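Side-chain contacts in G-protein alpha subunit Galpha7 (Naegleria fowleri, PDB 6NE6), which probably binds and hydrolyses GTP as the switch subunit of a heterotrimeric G protein, relaying signals from membrane receptors: residues A[105-110]-A[136-141]; A[55-60]-A[81-86]; A[117-122]-A[129-134]; A[46-51]-A[156-161]. All blocks are in the same frame, centred on the assembly; numbering follows the deposited sequence.

Interaction 1 of 4, residues A[105-110]-A[136-141]. With EDO (1,2-ethanediol), chain G.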
# COMPACT_ATOMS: atom_id res chain seq x y z
N ASP A 105 -22.28 -10.83 -11.39
CA ASP A 105 -22.87 -10.86 -10.05
C ASP A 105 -22.22 -9.83 -9.13
O ASP A 105 -22.91 -9.14 -8.37
CB ASP A 105 -22.75 -12.25 -9.44
CG ASP A 105 -23.73 -13.26 -10.04
OD1 ASP A 105 -24.78 -12.86 -10.60
OD2 ASP A 105 -23.43 -14.47 -9.95
N ILE A 106 -20.90 -9.71 -9.17
CA ILE A 106 -20.24 -8.74 -8.30
C ILE A 106 -20.62 -7.32 -8.70
O ILE A 106 -20.87 -6.47 -7.84
CB ILE A 106 -18.72 -8.96 -8.31
CG1 ILE A 106 -18.39 -10.32 -7.66
CG2 ILE A 106 -18.00 -7.81 -7.59
CD1 ILE A 106 -16.93 -10.77 -7.86
N ALA A 107 -20.66 -7.04 -10.01
CA ALA A 107 -21.07 -5.71 -10.47
C ALA A 107 -22.50 -5.39 -10.06
O ALA A 107 -22.81 -4.24 -9.70
CB ALA A 107 -20.92 -5.61 -11.99
N GLU A 108 -23.39 -6.38 -10.10
CA GLU A 108 -24.75 -6.13 -9.65
C GLU A 108 -24.78 -5.86 -8.14
O GLU A 108 -25.47 -4.93 -7.69
CB GLU A 108 -25.66 -7.30 -10.04
CG GLU A 108 -27.14 -7.03 -9.93
CD GLU A 108 -27.64 -5.91 -10.84
OE1 GLU A 108 -27.15 -5.75 -12.00
OE2 GLU A 108 -28.54 -5.17 -10.41
N LEU A 109 -24.03 -6.64 -7.35
CA LEU A 109 -24.00 -6.39 -5.91
C LEU A 109 -23.36 -5.05 -5.57
O LEU A 109 -23.67 -4.46 -4.52
CB LEU A 109 -23.25 -7.51 -5.19
CG LEU A 109 -24.04 -8.63 -4.53
CD1 LEU A 109 -23.13 -9.37 -3.57
CD2 LEU A 109 -25.28 -8.11 -3.81
N TRP A 110 -22.44 -4.56 -6.40
CA TRP A 110 -21.85 -3.25 -6.14
C TRP A 110 -22.88 -2.12 -6.23
O TRP A 110 -22.59 -1.01 -5.77
CB TRP A 110 -20.69 -3.06 -7.13
CG TRP A 110 -19.87 -1.79 -7.07
CD1 TRP A 110 -19.54 -1.01 -8.14
CD2 TRP A 110 -19.23 -1.19 -5.93
NE1 TRP A 110 -18.75 0.04 -7.74
CE2 TRP A 110 -18.55 -0.04 -6.39
CE3 TRP A 110 -19.17 -1.51 -4.56
CZ2 TRP A 110 -17.81 0.80 -5.53
CZ3 TRP A 110 -18.45 -0.67 -3.71
CH2 TRP A 110 -17.78 0.47 -4.21
N ASP A 136 -15.41 -0.41 -9.87
CA ASP A 136 -15.88 0.55 -10.86
C ASP A 136 -15.38 0.24 -12.26
O ASP A 136 -15.92 0.79 -13.22
CB ASP A 136 -15.43 1.97 -10.49
CG ASP A 136 -16.25 2.57 -9.36
OD1 ASP A 136 -17.39 2.10 -9.12
OD2 ASP A 136 -15.75 3.53 -8.74
N ASN A 137 -14.34 -0.59 -12.39
CA ASN A 137 -13.81 -0.96 -13.70
C ASN A 137 -14.18 -2.38 -14.10
O ASN A 137 -13.51 -2.98 -14.95
CB ASN A 137 -12.29 -0.78 -13.73
CG ASN A 137 -11.89 0.68 -13.79
OD1 ASN A 137 -11.98 1.32 -14.84
ND2 ASN A 137 -11.50 1.23 -12.65
N LEU A 138 -15.27 -2.93 -13.55
CA LEU A 138 -15.61 -4.31 -13.86
C LEU A 138 -16.07 -4.51 -15.30
O LEU A 138 -16.01 -5.64 -15.79
CB LEU A 138 -16.66 -4.82 -12.88
CG LEU A 138 -16.13 -5.37 -11.55
CD1 LEU A 138 -17.29 -5.66 -10.60
CD2 LEU A 138 -15.30 -6.64 -11.78
N ASP A 139 -16.51 -3.45 -16.00
CA ASP A 139 -16.86 -3.62 -17.41
C ASP A 139 -15.66 -4.11 -18.20
O ASP A 139 -15.79 -4.98 -19.07
CB ASP A 139 -17.39 -2.31 -17.99
CG ASP A 139 -18.79 -1.99 -17.53
OD1 ASP A 139 -19.55 -2.94 -17.25
OD2 ASP A 139 -19.14 -0.79 -17.44
N ARG A 140 -14.47 -3.56 -17.91
CA ARG A 140 -13.24 -3.99 -18.56
C ARG A 140 -12.68 -5.26 -17.92
O ARG A 140 -12.26 -6.19 -18.63
CB ARG A 140 -12.21 -2.86 -18.49
CG ARG A 140 -10.81 -3.19 -19.02
CD ARG A 140 -9.86 -1.96 -18.93
NE ARG A 140 -9.82 -1.39 -17.58
CZ ARG A 140 -9.04 -1.85 -16.60
NH1 ARG A 140 -8.23 -2.87 -16.84
NH2 ARG A 140 -9.07 -1.30 -15.39
N ILE A 141 -12.66 -5.31 -16.58
CA ILE A 141 -11.98 -6.41 -15.88
C ILE A 141 -12.77 -7.71 -15.99
O ILE A 141 -12.18 -8.80 -15.95
CB ILE A 141 -11.75 -6.00 -14.41
CG1 ILE A 141 -10.79 -4.81 -14.33
CG2 ILE A 141 -11.25 -7.19 -13.56
CD1 ILE A 141 -10.66 -4.26 -12.90
C1 EDO G . -20.41 -6.13 -15.75
O1 EDO G . -21.73 -6.70 -15.80
C2 EDO G . -19.41 -7.12 -15.16
O2 EDO G . -18.32 -7.35 -16.07

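Interaction 2 of 4, residues A[55-60]-A[81-86]. With EDO (1,2-ethanediol), chain J.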
# COMPACT_ATOMS: atom_id res chain seq x y z
N ARG A 55 -12.64 -11.07 -2.67
CA ARG A 55 -12.48 -10.89 -1.23
C ARG A 55 -13.09 -9.58 -0.76
O ARG A 55 -13.75 -9.52 0.28
CB ARG A 55 -11.00 -10.96 -0.84
CG ARG A 55 -10.74 -10.49 0.59
CD ARG A 55 -10.49 -11.65 1.54
NE ARG A 55 -9.28 -12.39 1.19
CZ ARG A 55 -8.05 -12.03 1.53
NH1 ARG A 55 -7.85 -10.92 2.23
NH2 ARG A 55 -7.01 -12.77 1.16
N ASN A 56 -12.86 -8.50 -1.52
CA ASN A 56 -13.43 -7.21 -1.13
C ASN A 56 -14.95 -7.27 -1.06
O ASN A 56 -15.55 -6.75 -0.12
CB ASN A 56 -13.00 -6.13 -2.12
CG ASN A 56 -11.57 -5.74 -1.98
OD1 ASN A 56 -11.03 -5.73 -0.87
ND2 ASN A 56 -10.95 -5.36 -3.09
N MET A 57 -15.58 -7.91 -2.06
CA MET A 57 -17.04 -8.03 -2.01
C MET A 57 -17.48 -8.90 -0.84
O MET A 57 -18.49 -8.60 -0.20
CB MET A 57 -17.59 -8.58 -3.33
CG MET A 57 -19.13 -8.53 -3.39
SD MET A 57 -19.86 -6.92 -2.99
CE MET A 57 -19.59 -6.00 -4.51
N MET A 58 -16.72 -9.95 -0.53
CA MET A 58 -17.05 -10.79 0.63
C MET A 58 -17.02 -9.98 1.91
O MET A 58 -17.92 -10.12 2.76
CB MET A 58 -16.06 -11.95 0.73
CG MET A 58 -16.19 -12.74 2.00
SD MET A 58 -17.79 -13.53 2.08
CE MET A 58 -17.42 -14.88 3.20
N VAL A 59 -16.00 -9.14 2.08
CA VAL A 59 -15.89 -8.31 3.27
C VAL A 59 -17.07 -7.37 3.37
O VAL A 59 -17.65 -7.18 4.45
CB VAL A 59 -14.56 -7.54 3.27
CG1 VAL A 59 -14.52 -6.53 4.43
CG2 VAL A 59 -13.39 -8.52 3.40
N LEU A 60 -17.47 -6.77 2.24
CA LEU A 60 -18.64 -5.90 2.24
C LEU A 60 -19.91 -6.66 2.61
O LEU A 60 -20.74 -6.15 3.37
CB LEU A 60 -18.79 -5.22 0.87
CG LEU A 60 -17.73 -4.13 0.64
CD1 LEU A 60 -17.63 -3.71 -0.80
CD2 LEU A 60 -18.04 -2.92 1.53
N GLU A 81 -25.00 -14.67 -1.07
CA GLU A 81 -24.68 -16.00 -0.55
C GLU A 81 -23.77 -16.76 -1.51
O GLU A 81 -22.85 -17.46 -1.08
CB GLU A 81 -25.97 -16.79 -0.28
CG GLU A 81 -26.77 -16.28 0.89
CD GLU A 81 -27.71 -17.34 1.45
OE1 GLU A 81 -27.31 -18.05 2.39
OE2 GLU A 81 -28.84 -17.46 0.92
N LYS A 82 -24.02 -16.65 -2.82
CA LYS A 82 -23.15 -17.30 -3.79
C LYS A 82 -21.71 -16.79 -3.67
O LYS A 82 -20.76 -17.58 -3.66
CB LYS A 82 -23.68 -17.08 -5.21
CG LYS A 82 -22.64 -17.38 -6.30
CD LYS A 82 -23.07 -16.92 -7.69
CE LYS A 82 -21.96 -17.15 -8.72
NZ LYS A 82 -22.35 -16.85 -10.13
N ILE A 83 -21.55 -15.47 -3.57
CA ILE A 83 -20.20 -14.90 -3.50
C ILE A 83 -19.51 -15.33 -2.21
O ILE A 83 -18.32 -15.67 -2.23
CB ILE A 83 -20.27 -13.37 -3.67
CG1 ILE A 83 -20.49 -13.03 -5.15
CG2 ILE A 83 -19.01 -12.72 -3.10
CD1 ILE A 83 -21.24 -11.72 -5.42
N GLU A 84 -20.24 -15.32 -1.09
CA GLU A 84 -19.69 -15.82 0.17
C GLU A 84 -19.14 -17.23 0.02
O GLU A 84 -18.03 -17.52 0.48
CB GLU A 84 -20.78 -15.82 1.25
CG GLU A 84 -21.14 -14.47 1.81
CD GLU A 84 -21.99 -14.61 3.06
OE1 GLU A 84 -23.04 -15.28 2.99
OE2 GLU A 84 -21.58 -14.09 4.11
N GLY A 85 -19.93 -18.12 -0.58
CA GLY A 85 -19.47 -19.49 -0.76
C GLY A 85 -18.23 -19.58 -1.62
O GLY A 85 -17.32 -20.37 -1.33
N LEU A 86 -18.17 -18.79 -2.69
CA LEU A 86 -17.01 -18.85 -3.58
C LEU A 86 -15.77 -18.29 -2.91
O LEU A 86 -14.67 -18.83 -3.07
CB LEU A 86 -17.30 -18.11 -4.88
CG LEU A 86 -18.29 -18.79 -5.82
CD1 LEU A 86 -18.56 -17.90 -7.02
CD2 LEU A 86 -17.76 -20.15 -6.27
C1 EDO J . -25.43 -13.22 2.41
O1 EDO J . -25.42 -14.47 3.10
C2 EDO J . -26.83 -12.62 2.45
O2 EDO J . -27.41 -12.84 3.74

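Interaction 3 of 4, residues A[117-122]-A[129-134]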
# COMPACT_ATOMS: atom_id res chain seq x y z
N GLN A 117 -23.73 1.17 1.75
CA GLN A 117 -23.70 1.71 3.12
C GLN A 117 -22.50 1.16 3.88
O GLN A 117 -21.84 1.88 4.64
CB GLN A 117 -25.00 1.36 3.84
CG GLN A 117 -26.24 2.19 3.42
CD GLN A 117 -26.21 3.62 3.94
OE1 GLN A 117 -25.51 3.93 4.93
NE2 GLN A 117 -26.95 4.50 3.29
N ALA A 118 -22.21 -0.13 3.69
CA ALA A 118 -21.02 -0.71 4.30
C ALA A 118 -19.77 -0.06 3.74
O ALA A 118 -18.82 0.24 4.48
CB ALA A 118 -21.00 -2.22 4.07
N MET A 119 -19.75 0.18 2.43
CA MET A 119 -18.59 0.81 1.80
C MET A 119 -18.36 2.23 2.32
O MET A 119 -17.21 2.68 2.44
CB MET A 119 -18.75 0.82 0.28
CG MET A 119 -17.50 1.25 -0.47
SD MET A 119 -16.16 0.07 -0.16
CE MET A 119 -14.90 0.68 -1.23
N ALA A 120 -19.44 2.96 2.64
CA ALA A 120 -19.28 4.29 3.22
C ALA A 120 -18.59 4.23 4.58
O ALA A 120 -17.99 5.22 5.02
CB ALA A 120 -20.64 4.97 3.36
N ARG A 121 -18.66 3.09 5.25
CA ARG A 121 -17.98 2.87 6.52
C ARG A 121 -16.76 1.98 6.36
O ARG A 121 -16.38 1.25 7.28
CB ARG A 121 -18.97 2.28 7.53
CG ARG A 121 -20.05 3.30 7.90
CD ARG A 121 -21.11 2.72 8.82
NE ARG A 121 -20.57 2.42 10.14
CZ ARG A 121 -21.31 2.13 11.20
NH1 ARG A 121 -22.64 2.11 11.11
NH2 ARG A 121 -20.72 1.87 12.36
N ARG A 122 -16.10 2.05 5.20
CA ARG A 122 -15.08 1.06 4.87
C ARG A 122 -13.87 1.11 5.80
O ARG A 122 -13.18 0.10 5.94
CB ARG A 122 -14.63 1.23 3.42
CG ARG A 122 -14.12 2.60 3.08
CD ARG A 122 -13.94 2.67 1.57
NE ARG A 122 -13.59 3.99 1.09
CZ ARG A 122 -14.47 4.91 0.71
NH1 ARG A 122 -15.77 4.66 0.76
NH2 ARG A 122 -14.05 6.09 0.27
N ASP A 129 -7.55 -0.70 -0.18
CA ASP A 129 -7.68 0.67 -0.68
C ASP A 129 -8.22 0.70 -2.11
O ASP A 129 -8.99 1.61 -2.46
CB ASP A 129 -6.34 1.40 -0.64
CG ASP A 129 -5.90 1.77 0.77
OD1 ASP A 129 -6.71 1.67 1.71
OD2 ASP A 129 -4.74 2.17 0.91
N SER A 130 -7.83 -0.26 -2.94
CA SER A 130 -8.18 -0.29 -4.35
C SER A 130 -9.54 -0.91 -4.63
O SER A 130 -9.88 -1.10 -5.80
CB SER A 130 -7.11 -1.06 -5.15
OG SER A 130 -6.91 -2.36 -4.60
N ALA A 131 -10.33 -1.23 -3.60
CA ALA A 131 -11.57 -1.97 -3.84
C ALA A 131 -12.51 -1.24 -4.79
O ALA A 131 -13.03 -1.84 -5.73
CB ALA A 131 -12.26 -2.28 -2.51
N SER A 132 -12.77 0.06 -4.55
CA SER A 132 -13.72 0.75 -5.42
C SER A 132 -13.19 0.87 -6.84
O SER A 132 -13.97 0.80 -7.79
CB SER A 132 -14.08 2.12 -4.85
OG SER A 132 -12.99 3.03 -4.96
N TYR A 133 -11.88 1.06 -7.00
CA TYR A 133 -11.28 1.11 -8.33
C TYR A 133 -11.62 -0.15 -9.12
O TYR A 133 -12.07 -0.08 -10.27
CB TYR A 133 -9.77 1.28 -8.20
CG TYR A 133 -9.04 1.07 -9.52
CD1 TYR A 133 -8.83 2.12 -10.40
CD2 TYR A 133 -8.57 -0.19 -9.87
CE1 TYR A 133 -8.17 1.91 -11.61
CE2 TYR A 133 -7.92 -0.41 -11.07
CZ TYR A 133 -7.72 0.65 -11.94
OH TYR A 133 -7.07 0.43 -13.13
N TYR A 134 -11.39 -1.33 -8.52
CA TYR A 134 -11.64 -2.55 -9.27
C TYR A 134 -13.14 -2.71 -9.55
O TYR A 134 -13.53 -3.04 -10.68
CB TYR A 134 -11.07 -3.76 -8.54
CG TYR A 134 -9.55 -3.84 -8.51
CD1 TYR A 134 -8.80 -3.72 -9.68
CD2 TYR A 134 -8.88 -4.02 -7.31
CE1 TYR A 134 -7.41 -3.80 -9.66
CE2 TYR A 134 -7.50 -4.10 -7.28
CZ TYR A 134 -6.77 -4.00 -8.45
OH TYR A 134 -5.38 -4.07 -8.41

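Interaction 4 of 4, residues A[46-51]-A[156-161]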
# COMPACT_ATOMS: atom_id res chain seq x y z
N LYS A 46 -3.31 -11.84 -13.05
CA LYS A 46 -4.74 -11.78 -13.35
C LYS A 46 -5.61 -12.52 -12.34
O LYS A 46 -6.55 -11.90 -11.81
CB LYS A 46 -4.99 -12.29 -14.77
CG LYS A 46 -6.46 -12.32 -15.16
CD LYS A 46 -6.63 -12.57 -16.65
CE LYS A 46 -6.42 -14.03 -17.00
NZ LYS A 46 -6.82 -14.30 -18.41
N PRO A 47 -5.37 -13.80 -12.00
CA PRO A 47 -6.24 -14.44 -11.00
C PRO A 47 -6.12 -13.81 -9.62
O PRO A 47 -7.07 -13.88 -8.84
CB PRO A 47 -5.76 -15.90 -11.01
CG PRO A 47 -4.37 -15.85 -11.50
CD PRO A 47 -4.34 -14.73 -12.50
N MET A 48 -4.97 -13.20 -9.30
CA MET A 48 -4.83 -12.53 -8.02
C MET A 48 -5.71 -11.29 -7.96
O MET A 48 -6.25 -10.96 -6.89
CB MET A 48 -3.37 -12.20 -7.77
CG MET A 48 -2.50 -13.46 -7.85
SD MET A 48 -0.80 -13.10 -7.52
CE MET A 48 -0.03 -14.69 -7.88
N ILE A 49 -5.85 -10.59 -9.09
CA ILE A 49 -6.78 -9.47 -9.13
C ILE A 49 -8.21 -9.96 -8.94
O ILE A 49 -8.98 -9.39 -8.15
CB ILE A 49 -6.61 -8.67 -10.43
CG1 ILE A 49 -5.31 -7.84 -10.34
CG2 ILE A 49 -7.82 -7.76 -10.67
CD1 ILE A 49 -4.83 -7.30 -11.67
N TYR A 50 -8.60 -11.04 -9.64
CA TYR A 50 -9.91 -11.64 -9.43
C TYR A 50 -10.15 -11.95 -7.95
O TYR A 50 -11.22 -11.65 -7.40
CB TYR A 50 -10.05 -12.92 -10.24
CG TYR A 50 -10.09 -12.76 -11.74
CD1 TYR A 50 -10.51 -11.58 -12.33
CD2 TYR A 50 -9.72 -13.81 -12.56
CE1 TYR A 50 -10.55 -11.47 -13.74
CE2 TYR A 50 -9.76 -13.71 -13.95
CZ TYR A 50 -10.18 -12.54 -14.53
OH TYR A 50 -10.22 -12.48 -15.91
N GLU A 51 -9.16 -12.56 -7.29
CA GLU A 51 -9.33 -12.95 -5.89
C GLU A 51 -9.42 -11.72 -4.99
O GLU A 51 -10.16 -11.73 -3.99
CB GLU A 51 -8.19 -13.89 -5.46
CG GLU A 51 -8.36 -15.26 -6.09
CD GLU A 51 -7.35 -16.28 -5.62
OE1 GLU A 51 -6.58 -15.97 -4.69
OE2 GLU A 51 -7.35 -17.40 -6.19
N ALA A 156 -2.69 -3.48 -7.16
CA ALA A 156 -2.87 -4.79 -6.56
C ALA A 156 -1.82 -5.02 -5.48
O ALA A 156 -0.62 -5.04 -5.78
CB ALA A 156 -2.77 -5.88 -7.62
N ARG A 157 -2.27 -5.22 -4.25
CA ARG A 157 -1.35 -5.38 -3.11
C ARG A 157 -0.91 -6.83 -3.05
O ARG A 157 -1.55 -7.68 -2.44
CB ARG A 157 -2.04 -4.94 -1.82
CG ARG A 157 -1.10 -4.78 -0.61
CD ARG A 157 -1.84 -4.25 0.60
NE ARG A 157 -2.86 -5.19 1.06
CZ ARG A 157 -2.63 -6.18 1.91
NH1 ARG A 157 -1.41 -6.34 2.41
NH2 ARG A 157 -3.62 -6.99 2.26
N ILE A 158 0.23 -7.13 -3.68
CA ILE A 158 0.80 -8.48 -3.73
C ILE A 158 2.05 -8.50 -2.85
O ILE A 158 2.95 -7.67 -3.04
CB ILE A 158 1.14 -8.89 -5.17
CG1 ILE A 158 0.02 -8.49 -6.13
CG2 ILE A 158 1.43 -10.38 -5.23
CD1 ILE A 158 -1.22 -9.34 -6.01
N LYS A 159 2.10 -9.43 -1.91
CA LYS A 159 3.18 -9.47 -0.93
C LYS A 159 4.48 -9.94 -1.56
O LYS A 159 4.52 -10.96 -2.25
CB LYS A 159 2.80 -10.39 0.23
CG LYS A 159 3.80 -10.40 1.39
CD LYS A 159 3.20 -11.14 2.57
CE LYS A 159 4.05 -11.04 3.83
NZ LYS A 159 3.35 -11.67 4.98
N THR A 160 5.56 -9.21 -1.29
CA THR A 160 6.88 -9.57 -1.77
C THR A 160 7.44 -10.70 -0.93
O THR A 160 7.47 -10.62 0.30
CB THR A 160 7.80 -8.35 -1.74
OG1 THR A 160 7.28 -7.34 -2.62
CG2 THR A 160 9.21 -8.71 -2.19
N THR A 161 7.86 -11.78 -1.59
CA THR A 161 8.38 -12.96 -0.90
C THR A 161 9.81 -13.29 -1.30
O THR A 161 10.34 -14.31 -0.86
CB THR A 161 7.47 -14.17 -1.16
OG1 THR A 161 7.27 -14.33 -2.57
CG2 THR A 161 6.12 -13.96 -0.50

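Interaction 1 of 4, residues A[105-110]-A[136-141]
Trp110 and Asp136 make the polar part of this contact. The indole NE1 of Trp110 donates to Asp136 OD1 over 2.8 Å, nearly straight at 166°. The oxygen lies in the plane of the indole, at its edge, whereas the N-H reaches OD1 from above the carboxylate plane, the two planes being 54° apart. With CG anti to the backbone N (chi1 -179°), the indole swings out toward Asp136. Tryptophan suits this position because it offers its one N-H to the exposed side while its ring meets that of Phe135 and packs on Ser132. Asp136, the last residue of helix 131-136, supplies the acceptor.

The apolar part centres on Leu138, which begins helix 138-141. Leu138 CD1 sits 3.8 Å from Ile106 CG2, the two side chains crossing at about a right angle. Leu138 CD1 is also 3.9 Å from Ala107 CB. At 3.7 Å from Ala107 N, Leu138 CD1 comes close to the helix backbone, an approach that the small alanine side chain allows. Ile106 and Leu138 also both pack on Trp98.

A 1,2-ethanediol, probably from the crystallisation liquor, donates from O2 to Leu138 O at 2.9 Å and lays its carbons beside Ala107 CB.

Such helix packing, apolar inside with a polar bond at its more exposed edge, belongs to the all-helical domain that distinguishes G-protein alpha subunits from small Ras-like GTPases.

Interaction 2 of 4, residues A[55-60]-A[81-86]
Met58 crosses Glu84 at about a right angle, in a helix-helix packing of the all-helical domain of the G-protein alpha fold. The short segments of helices 39-66 and 74-89 run at 123° to each other, with axes 9.3 Å apart at closest approach. Met58 has the most surface buried here. Its chain starts with CG anti to the backbone N (chi1 171°) and bends at chi2 (64°), which carries Met58 SD over to the neighbouring helix, 3.5 Å from Glu84 CG. The flexible, unbranched methionine can follow the helix surface in this way.

Ile83 faces the first helix from the inner side. Ile83 CG2 meets Met57 CG at 4.2 Å, and the branched side chain also packs on Ile106 and Leu109 of helix 100-109, so that it lies between three helices. Met58 and Ile83 each have a second conformer; these contacts hold for the one described.

Glu84 is divided in its chemistry: its methylenes lie against Met58, while its extended chain takes the carboxylate outward to polar partners. Glu84 OE2 forms a salt bridge with Lys65 NZ, which also bonds to a 1,2-ethanediol, probably from the crystallisation liquor. Glu84 OE1 accepts a short bond, 2.5 Å, from O1 of this diol.

Interaction 3 of 4, residues A[117-122]-A[129-134]
Met119 reaches across to helix 131-136 with its terminal methyl alone. Met119 CE lies 4.0 Å from Ser132 CB, resting on the first turn of that helix. Met119 CE is also 4.2 Å from Ala131 CB.

The torsions of Met119 explain this reach. CG stands anti to the backbone N (chi1 -171°), the chain bends at chi2 (63°), and it then straightens again about the last bond, holding CE out at the far end. A long, unbranched side chain suits the place, because the backbones are well apart: the nearest CA atoms, those of Met119 and Ser132, are 8.7 Å from each other. Small residues suit the receiving side, since the beta carbons of Ala131 and Ser132 leave the helix surface low enough for a methyl to settle there. In Ser132 the hydroxyl lies between the backbone N and the carbonyl carbon, and it is CB that faces the methionine; a second conformer of this serine is modelled as well.

Arg122 turns back upon its own segment. Arg122 NH1 donates to Met119 O at 3.0 Å, with an angle of 149° at the hydrogen. The donor lies well above the carbonyl plane, and the carbonyl oxygen is somewhat tilted from the guanidinium plane. This adds a side-chain donor to a carbonyl that also receives a weak bond from Arg122 N.

Met119 also packs on Leu60, and Ala131 on Asn56, both of helix 39-66. Small secondary helices packed around one long central helix are characteristic of the helical domain of G-protein alpha subunits.

Interaction 4 of 4, residues A[46-51]-A[156-161]
Met48 is the first residue of segment 46-51 to meet segment 156-161, and it does so near the surface. Met48 CB lies 4.0 Å from Ile158 CD1. Met48 SD follows at 4.1 Å from Ile158 CD1. Met48 SD is also 4.2 Å from Ile158 CG2, and both branches of the isoleucine thus touch the methionine. Met48 CG is anti to its own carbonyl carbon (chi1 -56°), and the chain, extended beyond it, crosses Ile158 at about a right angle. A branched side chain suits this place because it offers two methyls to one long chain.

Ile49, next along the helix, makes the buried half of the contact. Ile49 CG1 approaches Ala156 CB at 4.2 Å, and the small alanine lets the loop backbone come close. Ile49 and Ile158 each have a second conformer, and the contacts are those of the one described. Tyr134 packs on both Ile49 and Ala156 and extends the apolar patch.

Between Ala156 and Ile158, Arg157 forms a salt bridge to Glu128 and a hydrogen bond to Gly18 O. The loop leads from helix 150-154 to strand 163-170, and is consistent with the linker by which a G-protein alpha subunit returns from its helical domain to its Ras-like domain.

In the fold
Interactions 2 and 4 share helix 39-66, the long helix of the helical domain, and each binds a different part of it: 2 to helix 74-89, 4 to the loop leading back to the sheet. Interaction 1 joins helix 100-109 and Trp110 to the end of helix 131-136 and the start of helix 138-141; 3, nested within the loop that 1 closes, joins helices 113-120 and 131-136. Interaction 3 is the buried one and rests on a single methyl; the others are partly buried. Only interaction 1 has a hydrogen bond between its segments, on its more exposed side, while 2, 3 and 4 rely on side-chain packing. Trp110 touches Met119 and Ser132, tying 1 to 3, and Lys82 pairs with Asp105, tying 2 to 1.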